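Local structure of ESX secretion system protein EccC (Thermomonospora curvata, 4NH0) at residues A521-E529 with S572-V580; A702-V710 with I881-R889. The protein forms the cytoplasmic ATPase part of the ESX (type VII) secretion system, which exports EsxA and EsxB, and might act as its translocase subunit. All coordinates share one frame; numbering follows the deposited sequence.

Contact 1 of 2, residues A521-E529 with S572-V580; sequences AYVSGPVDE and SESLFDVVV
The carbonyls of V523 and G525 face the backbone amides of F576 and L575 at the start of helix 575-583. This is a helix N-terminus with S574 as N-cap, its first two amides bonded by a preceding loop. The OG of S574 accepts from D577 N at 3.4 Å, a weak but fairly straight bond (165°). L575 N donates to G525 O. F576 N donates to V523 O at 2.7 Å, but the bend at the hydrogen, 122°, makes this bond weak. Together these acceptors meet all three amides that open the first helical turn. S574 OG also donates weakly to D577 OD2, linking the two side chains.

L575 carries the apolar part. Its CB points at the loop and lies beside both acceptor oxygens. Beyond it the chain forks: CD1 meets V527 CG1 at 3.7 Å, the two side chains crossing near a right angle, while CD2 reaches V523 CB more loosely at 4.4 Å. In F576, CG stands anti to the backbone N (chi1 -176°), which carries the ring off along the helix and away from the loop. F576 CB stays against V523 O (3.3 Å). V580 CG2 lies over one ring face, toward its rim, and R322 makes a cation-pi contact with the ring.

V523 and F576 pack on L326 of helix 317-329, which leaves the P-loop of FtsK 1, and L575 touches T252 of helix 251-254. E319 accepts from V523 N and hydrogen-bonds S524 OG; the S524 side chain is about 8 Å from that of S318 in the predicted first ATP site. At the seam between loop and helix, V523 CG2 lies near the plane of the F576 ring, 4.1 Å from CD2.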
# COMPACT_ATOMS: atom_id res chain seq x y z
N ALA A 521 38.25 -24.79 33.36
CA ALA A 521 37.70 -24.20 34.57
C ALA A 521 36.21 -23.95 34.38
O ALA A 521 35.70 -24.02 33.26
CB ALA A 521 38.42 -22.91 34.91
N TYR A 522 35.51 -23.67 35.47
CA TYR A 522 34.08 -23.41 35.39
C TYR A 522 33.74 -22.01 35.89
O TYR A 522 34.51 -21.40 36.63
CB TYR A 522 33.29 -24.46 36.17
CG TYR A 522 33.56 -24.47 37.66
CD1 TYR A 522 32.81 -23.70 38.54
CD2 TYR A 522 34.57 -25.27 38.19
CE1 TYR A 522 33.05 -23.72 39.89
CE2 TYR A 522 34.82 -25.29 39.55
CZ TYR A 522 34.06 -24.51 40.40
OH TYR A 522 34.30 -24.53 41.75
N VAL A 523 32.57 -21.51 35.47
CA VAL A 523 32.11 -20.19 35.88
C VAL A 523 30.65 -20.24 36.32
O VAL A 523 30.10 -19.25 36.79
CB VAL A 523 32.25 -19.17 34.73
CG1 VAL A 523 33.71 -18.89 34.45
CG2 VAL A 523 31.54 -19.67 33.49
N SER A 524 30.04 -21.41 36.18
CA SER A 524 28.63 -21.58 36.50
C SER A 524 28.43 -22.17 37.89
O SER A 524 27.40 -22.79 38.17
CB SER A 524 27.96 -22.48 35.46
OG SER A 524 28.09 -21.93 34.16
N GLY A 525 29.40 -21.96 38.77
CA GLY A 525 29.32 -22.44 40.13
C GLY A 525 29.50 -21.33 41.14
O GLY A 525 29.70 -20.17 40.77
N PRO A 526 29.40 -21.66 42.44
CA PRO A 526 29.63 -20.70 43.53
C PRO A 526 31.08 -20.73 43.99
O PRO A 526 31.89 -21.47 43.42
CB PRO A 526 28.70 -21.21 44.62
CG PRO A 526 28.73 -22.70 44.43
CD PRO A 526 28.92 -22.95 42.95
N VAL A 527 31.42 -19.92 45.00
CA VAL A 527 32.74 -20.00 45.63
C VAL A 527 32.55 -20.12 47.15
O VAL A 527 31.55 -19.65 47.70
CB VAL A 527 33.64 -18.78 45.27
CG1 VAL A 527 33.08 -18.03 44.07
CG2 VAL A 527 33.81 -17.84 46.46
N ASP A 528 33.51 -20.75 47.81
CA ASP A 528 33.31 -21.24 49.17
C ASP A 528 34.07 -20.47 50.25
O ASP A 528 34.89 -19.60 49.95
CB ASP A 528 33.70 -22.72 49.23
CG ASP A 528 33.13 -23.52 48.08
OD1 ASP A 528 32.25 -24.38 48.32
OD2 ASP A 528 33.54 -23.27 46.93
N GLU A 529 33.78 -20.80 51.50
CA GLU A 529 34.49 -20.25 52.65
C GLU A 529 34.52 -21.30 53.76
O GLU A 529 33.65 -22.17 53.83
CB GLU A 529 33.83 -18.95 53.14
CG GLU A 529 33.04 -19.03 54.45
CD GLU A 529 31.74 -19.83 54.35
OE1 GLU A 529 31.41 -20.31 53.25
OE2 GLU A 529 31.06 -19.97 55.39
N SER A 572 22.26 -20.94 45.62
CA SER A 572 22.86 -19.63 45.83
C SER A 572 22.86 -18.82 44.54
O SER A 572 21.80 -18.51 43.99
CB SER A 572 24.28 -19.78 46.37
OG SER A 572 24.71 -18.59 47.02
N GLU A 573 24.05 -18.46 44.07
CA GLU A 573 24.19 -17.78 42.78
C GLU A 573 25.52 -18.15 42.13
O GLU A 573 26.54 -18.30 42.82
CB GLU A 573 24.07 -16.27 42.95
CG GLU A 573 25.13 -15.64 43.85
CD GLU A 573 25.09 -14.13 43.81
OE1 GLU A 573 24.35 -13.57 42.98
OE2 GLU A 573 25.81 -13.49 44.62
N SER A 574 25.51 -18.30 40.81
CA SER A 574 26.70 -18.72 40.08
C SER A 574 27.75 -17.61 40.03
O SER A 574 27.42 -16.43 40.15
CB SER A 574 26.33 -19.15 38.66
OG SER A 574 25.80 -18.06 37.92
N LEU A 575 29.00 -18.01 39.84
CA LEU A 575 30.10 -17.06 39.72
C LEU A 575 29.92 -16.20 38.48
O LEU A 575 30.33 -15.04 38.44
CB LEU A 575 31.45 -17.79 39.67
CG LEU A 575 32.73 -16.97 39.65
CD1 LEU A 575 33.80 -17.66 40.47
CD2 LEU A 575 33.23 -16.75 38.23
N PHE A 576 29.30 -16.78 37.46
CA PHE A 576 29.01 -16.08 36.22
C PHE A 576 28.17 -14.84 36.48
O PHE A 576 28.53 -13.73 36.07
CB PHE A 576 28.29 -17.00 35.23
CG PHE A 576 28.04 -16.39 33.88
CD1 PHE A 576 26.87 -15.70 33.62
CD2 PHE A 576 28.99 -16.51 32.88
CE1 PHE A 576 26.65 -15.14 32.38
CE2 PHE A 576 28.77 -15.95 31.63
CZ PHE A 576 27.60 -15.27 31.39
N ASP A 577 27.05 -15.03 37.17
CA ASP A 577 26.13 -13.94 37.47
C ASP A 577 26.80 -12.85 38.30
O ASP A 577 26.58 -11.66 38.06
CB ASP A 577 24.90 -14.47 38.20
CG ASP A 577 24.09 -15.43 37.36
OD1 ASP A 577 24.04 -15.25 36.13
OD2 ASP A 577 23.50 -16.38 37.93
N VAL A 578 27.61 -13.26 39.27
CA VAL A 578 28.30 -12.32 40.15
C VAL A 578 29.25 -11.42 39.36
O VAL A 578 29.31 -10.21 39.60
CB VAL A 578 29.08 -13.05 41.25
CG1 VAL A 578 29.84 -12.06 42.12
CG2 VAL A 578 28.15 -13.90 42.09
N VAL A 579 29.98 -12.01 38.43
CA VAL A 579 30.93 -11.27 37.61
C VAL A 579 30.23 -10.28 36.68
O VAL A 579 30.48 -9.08 36.74
CB VAL A 579 31.81 -12.21 36.77
CG1 VAL A 579 32.64 -11.41 35.78
CG2 VAL A 579 32.71 -13.04 37.67
N VAL A 580 29.34 -10.80 35.84
CA VAL A 580 28.64 -9.99 34.85
C VAL A 580 27.89 -8.82 35.49
O VAL A 580 27.86 -7.72 34.95
CB VAL A 580 27.64 -10.84 34.04
CG1 VAL A 580 26.89 -9.99 33.03
CG2 VAL A 580 28.36 -11.98 33.34

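Contact 2 of 2, residues A702-V710 with I881-R889; sequences AGLAELPHV and IATTVKTIR
V885 is the apolar centre, its two methyls spread over the type I turn L704-L707. CG1, anti to the backbone N (chi1 -179°), rests against the turn's backbone, 3.6 Å from L707 N, and also touches L707 CG. CG2 meets L704 CD2 at 3.7 Å. That same leucine methyl also touches I881 CG2, one helical turn earlier, so L704 bridges the two residues and crosses each near a right angle. One turn further on, L707 CD2 packs on I888 CD1 at 3.8 Å. I888 CG2 comes to the edge of the H709 ring, 3.7 Å from CE1. NE2 of the ring is hydrogen-bonded to H684 O.

Outward, P708 lays its CD over the backbone of R889, 4.0 Å from CA. The arginine chain then bends at chi3 (73°), after CD has passed 3.4 Å from E706 O. E706 OE1 hangs over one face of the guanidinium, 3.8 Å from NH1, with carboxylate and guanidinium planes 33° apart. The oxygen is far off the guanidinium plane, so this long salt bridge is electrostatic and not a hydrogen bond. With an alanine at R889, the E706 carboxylate would probably lose its opposing charge and the E706 carbonyl its aliphatic cover.

The side chain of I881 brings the contact to about 9 Å from the bound ATP. The contact seats helix 877-891 against the loop that joins strand 689-694 to the edge strand 710-714. Helix 669-683, which follows the P-loop of FtsK 2, borders both partners: its R674 touches L704 and I881, A681 meets H709, and L682 meets I888.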
# COMPACT_ATOMS: atom_id res chain seq x y z
N ALA A 702 -13.39 2.90 5.57
CA ALA A 702 -14.48 3.69 6.14
C ALA A 702 -14.11 4.30 7.49
O ALA A 702 -14.80 5.19 7.98
CB ALA A 702 -15.73 2.84 6.27
N GLY A 703 -13.03 3.81 8.08
CA GLY A 703 -12.56 4.33 9.35
C GLY A 703 -11.91 5.69 9.22
O GLY A 703 -11.81 6.44 10.20
N LEU A 704 -11.46 6.02 8.01
CA LEU A 704 -10.80 7.29 7.76
C LEU A 704 -11.76 8.31 7.16
O LEU A 704 -11.35 9.40 6.76
CB LEU A 704 -9.61 7.10 6.81
CG LEU A 704 -8.50 6.15 7.28
CD1 LEU A 704 -7.42 6.04 6.21
CD2 LEU A 704 -7.91 6.63 8.59
N ALA A 705 -13.04 7.96 7.11
CA ALA A 705 -14.05 8.79 6.46
C ALA A 705 -14.23 10.14 7.14
O ALA A 705 -14.68 11.10 6.52
CB ALA A 705 -15.37 8.06 6.39
N GLU A 706 -13.89 10.21 8.43
CA GLU A 706 -14.08 11.43 9.20
C GLU A 706 -12.86 12.35 9.12
O GLU A 706 -12.85 13.42 9.72
CB GLU A 706 -14.40 11.10 10.65
CG GLU A 706 -15.73 10.39 10.84
CD GLU A 706 -16.06 10.12 12.29
OE1 GLU A 706 -16.08 11.08 13.08
OE2 GLU A 706 -16.29 8.94 12.64
N LEU A 707 -11.84 11.91 8.40
CA LEU A 707 -10.68 12.76 8.15
C LEU A 707 -11.09 13.98 7.34
O LEU A 707 -11.93 13.89 6.45
CB LEU A 707 -9.59 11.99 7.40
CG LEU A 707 -8.58 11.19 8.23
CD1 LEU A 707 -7.68 10.38 7.32
CD2 LEU A 707 -7.76 12.13 9.09
N PRO A 708 -10.51 15.14 7.66
CA PRO A 708 -10.79 16.35 6.89
C PRO A 708 -10.15 16.30 5.50
O PRO A 708 -10.49 17.11 4.64
CB PRO A 708 -10.18 17.46 7.74
CG PRO A 708 -9.08 16.79 8.49
CD PRO A 708 -9.57 15.40 8.77
N HIS A 709 -9.25 15.35 5.30
CA HIS A 709 -8.55 15.20 4.03
C HIS A 709 -9.35 14.38 3.03
O HIS A 709 -9.20 14.55 1.82
CB HIS A 709 -7.18 14.56 4.24
CG HIS A 709 -6.27 15.35 5.13
ND1 HIS A 709 -6.42 15.40 6.50
CD2 HIS A 709 -5.19 16.12 4.84
CE1 HIS A 709 -5.48 16.17 7.01
NE2 HIS A 709 -4.72 16.62 6.03
N VAL A 710 -10.21 13.50 3.52
CA VAL A 710 -11.04 12.69 2.64
C VAL A 710 -12.36 13.40 2.36
O VAL A 710 -12.83 14.20 3.16
CB VAL A 710 -11.32 11.29 3.23
CG1 VAL A 710 -10.02 10.63 3.65
CG2 VAL A 710 -12.27 11.39 4.41
N ILE A 881 -6.66 3.77 15.21
CA ILE A 881 -6.98 4.58 14.04
C ILE A 881 -8.02 5.66 14.38
O ILE A 881 -7.88 6.81 13.97
CB ILE A 881 -7.52 3.71 12.89
CG1 ILE A 881 -6.47 2.67 12.47
CG2 ILE A 881 -7.90 4.58 11.70
CD1 ILE A 881 -6.92 1.79 11.33
N ALA A 882 -9.04 5.27 15.13
CA ALA A 882 -10.13 6.17 15.49
C ALA A 882 -9.63 7.37 16.29
O ALA A 882 -10.20 8.46 16.20
CB ALA A 882 -11.20 5.42 16.26
N THR A 883 -8.58 7.16 17.08
CA THR A 883 -8.02 8.23 17.90
C THR A 883 -7.14 9.16 17.08
O THR A 883 -7.04 10.35 17.38
CB THR A 883 -7.21 7.67 19.08
OG1 THR A 883 -6.25 6.73 18.59
CG2 THR A 883 -8.12 6.97 20.07
N THR A 884 -6.50 8.62 16.06
CA THR A 884 -5.65 9.41 15.17
C THR A 884 -6.50 10.38 14.35
O THR A 884 -6.19 11.57 14.27
CB THR A 884 -4.83 8.53 14.22
OG1 THR A 884 -5.71 7.84 13.33
CG2 THR A 884 -4.02 7.52 15.00
N VAL A 885 -7.56 9.85 13.75
CA VAL A 885 -8.48 10.66 12.95
C VAL A 885 -9.11 11.75 13.81
O VAL A 885 -9.25 12.89 13.36
CB VAL A 885 -9.60 9.79 12.34
CG1 VAL A 885 -10.53 10.63 11.50
CG2 VAL A 885 -9.00 8.67 11.51
N LYS A 886 -9.46 11.40 15.03
CA LYS A 886 -10.03 12.35 15.98
C LYS A 886 -9.07 13.50 16.25
O LYS A 886 -9.48 14.65 16.38
CB LYS A 886 -10.39 11.65 17.29
CG LYS A 886 -11.07 12.54 18.31
CD LYS A 886 -11.22 11.84 19.65
CE LYS A 886 -12.02 12.69 20.63
NZ LYS A 886 -11.59 14.11 20.60
N THR A 887 -7.79 13.17 16.33
CA THR A 887 -6.76 14.16 16.63
C THR A 887 -6.56 15.14 15.47
O THR A 887 -6.43 16.34 15.68
CB THR A 887 -5.41 13.49 16.96
OG1 THR A 887 -5.62 12.45 17.92
CG2 THR A 887 -4.43 14.50 17.51
N ILE A 888 -6.53 14.60 14.26
CA ILE A 888 -6.29 15.42 13.07
C ILE A 888 -7.47 16.33 12.76
O ILE A 888 -7.28 17.50 12.41
CB ILE A 888 -6.00 14.54 11.84
CG1 ILE A 888 -4.83 13.59 12.12
CG2 ILE A 888 -5.69 15.40 10.62
CD1 ILE A 888 -4.49 12.69 10.96
N ARG A 889 -8.68 15.80 12.89
CA ARG A 889 -9.88 16.56 12.59
C ARG A 889 -10.05 17.75 13.54
O ARG A 889 -10.34 18.86 13.10
CB ARG A 889 -11.12 15.67 12.66
CG ARG A 889 -12.39 16.34 12.18
CD ARG A 889 -13.61 15.43 12.31
NE ARG A 889 -14.02 15.27 13.70
CZ ARG A 889 -13.76 14.20 14.44
NH1 ARG A 889 -13.08 13.18 13.92
NH2 ARG A 889 -14.18 14.13 15.70

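How the contacts relate
Contact 1 comes first in the chain, and both its segments precede those of contact 2. Their centres lie 58 Å apart, their nearest atoms are about 40 Å apart, and they share no helix, strand or sheet. The loop of contact 1 leaves strand 518-520 of the FtsK 1 sheet; that of contact 2 leads into strand 710-714 at the edge of the FtsK 2 sheet. The two sheets have the same strand order. In each case a helix that comes after the sheet's last strand, 575-583 or 877-891, packs near the helix leaving the P-loop, 317-329 or 669-683. The parallel is consistent with repeated FtsK domains.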